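Cyclic di-GMP-binding protein XC_3703 (PDB 5B7W) binds the bacterial second messenger cyclic di-GMP and, as its effector, regulates virulence and biofilm formation, promoting target-gene binding by a LysR-type transcriptional regulator when the messenger is absent. Local coordinates at residues S50-S53 and D54-K58. Numbering follows the deposited sequence.
Sequences SAPS and DFQVK
P52 and S53 carry the chain from strand into helix: the S53 carbonyl O accepts a long, weak first-turn bond from V57 N (3.3 Å), and the CA atoms of A51 and V57 lie 5.6 Å apart across the bend. S53 is the N-cap. Its chi1 of 66° places OG between its own N and carbonyl carbon, facing the Q56 N-H, which it takes at 3.3 Å and 153°, a straighter approach than the weak one from Q56 N to S53 O. Q56 completes a capping box from the other direction, its CG beside its own backbone N (chi1 -78°) and the chain extended beyond it. Q56 OE1 reaches the S53 N-H in a weak bond of 3.2 Å to S53 N, and lies 3.0 Å from S53 OG. The P52 ring crosses the Q56 side chain roughly at right angles, its CD 3.3 Å from Q56 OE1. The A51 CB methyl touches both V57 CG2 (3.6 Å) and Q56 CB. The junction links strand 46-51 to helix 54-70 in the RRM-like domain II, where V57 packs on A90 and Q92 of strand 90-96, A51 shares backbone hydrogen bonding with A90, and V35 touches P52 and Q56.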
loop_
_atom_site.group_PDB
_atom_site.type_symbol
_atom_site.label_atom_id
_atom_site.label_comp_id
_atom_site.label_asym_id
_atom_site.label_seq_id
_atom_site.Cartn_x
_atom_site.Cartn_y
_atom_site.Cartn_z
ATOM N N SER A 50 1.982 -15.355 11.168
ATOM C CA SER A 50 2.639 -16.358 11.995
ATOM C C SER A 50 2.092 -17.731 11.651
ATOM O O SER A 50 0.874 -17.916 11.560
ATOM C CB SER A 50 2.441 -16.065 13.488
ATOM O OG SER A 50 1.067 -16.051 13.828
ATOM N N ALA A 51 2.990 -18.694 11.457
ATOM C CA ALA A 51 2.626 -20.047 11.119
ATOM C C ALA A 51 3.728 -20.978 11.600
ATOM O O ALA A 51 4.818 -20.505 11.972
ATOM C CB ALA A 51 2.402 -20.214 9.608
ATOM N N PRO A 52 3.487 -22.283 11.639
ATOM C CA PRO A 52 4.557 -23.208 12.047
ATOM C C PRO A 52 5.770 -23.200 11.131
ATOM O O PRO A 52 6.891 -23.398 11.616
ATOM C CB PRO A 52 3.859 -24.574 12.040
ATOM C CG PRO A 52 2.435 -24.261 12.317
ATOM C CD PRO A 52 2.166 -22.947 11.638
ATOM N N SER A 53 5.596 -22.980 9.828
ATOM C CA SER A 53 6.693 -23.125 8.882
ATOM C C SER A 53 6.765 -21.928 7.944
ATOM O O SER A 53 5.814 -21.156 7.801
ATOM C CB SER A 53 6.557 -24.416 8.061
ATOM O OG SER A 53 5.418 -24.371 7.220
ATOM N N ASP A 54 7.927 -21.797 7.296
ATOM C CA ASP A 54 8.135 -20.732 6.321
ATOM C C ASP A 54 7.179 -20.868 5.143
ATOM O O ASP A 54 6.685 -19.866 4.613
ATOM C CB ASP A 54 9.587 -20.751 5.838
ATOM C CG ASP A 54 10.000 -19.458 5.157
ATOM O OD1 ASP A 54 9.430 -19.129 4.095
ATOM O OD2 ASP A 54 10.912 -18.780 5.675
ATOM N N PHE A 55 6.905 -22.104 4.717
ATOM C CA PHE A 55 6.025 -22.313 3.571
ATOM C C PHE A 55 4.588 -21.922 3.890
ATOM O O PHE A 55 3.875 -21.401 3.024
ATOM C CB PHE A 55 6.087 -23.771 3.115
ATOM C CG PHE A 55 4.981 -24.152 2.174
ATOM C CD1 PHE A 55 4.991 -23.715 0.860
ATOM C CD2 PHE A 55 3.925 -24.940 2.605
ATOM C CE1 PHE A 55 3.972 -24.059 -0.009
ATOM C CE2 PHE A 55 2.904 -25.286 1.743
ATOM C CZ PHE A 55 2.928 -24.847 0.434
ATOM N N GLN A 56 4.141 -22.177 5.120
ATOM C CA GLN A 56 2.769 -21.846 5.487
ATOM C C GLN A 56 2.550 -20.341 5.552
ATOM O O GLN A 56 1.452 -19.863 5.246
ATOM C CB GLN A 56 2.410 -22.505 6.817
ATOM C CG GLN A 56 2.081 -23.983 6.699
ATOM C CD GLN A 56 2.010 -24.674 8.043
ATOM O OE1 GLN A 56 2.908 -24.537 8.875
ATOM N NE2 GLN A 56 0.935 -25.421 8.269
ATOM N N VAL A 57 3.573 -19.578 5.946
ATOM C CA VAL A 57 3.468 -18.125 5.881
ATOM C C VAL A 57 3.418 -17.666 4.428
ATOM O O VAL A 57 2.682 -16.733 4.083
ATOM C CB VAL A 57 4.625 -17.463 6.649
ATOM C CG1 VAL A 57 4.629 -15.957 6.421
ATOM C CG2 VAL A 57 4.521 -17.769 8.134
ATOM N N LYS A 58 4.190 -18.319 3.554
ATOM C CA LYS A 58 4.134 -17.999 2.130
ATOM C C LYS A 58 2.738 -18.231 1.570
ATOM O O LYS A 58 2.254 -17.446 0.747
ATOM C CB LYS A 58 5.164 -18.828 1.360
ATOM C CG LYS A 58 5.364 -18.378 -0.078
ATOM C CD LYS A 58 5.635 -19.554 -1.004
ATOM C CE LYS A 58 7.055 -20.071 -0.861
ATOM N NZ LYS A 58 7.357 -21.117 -1.879
#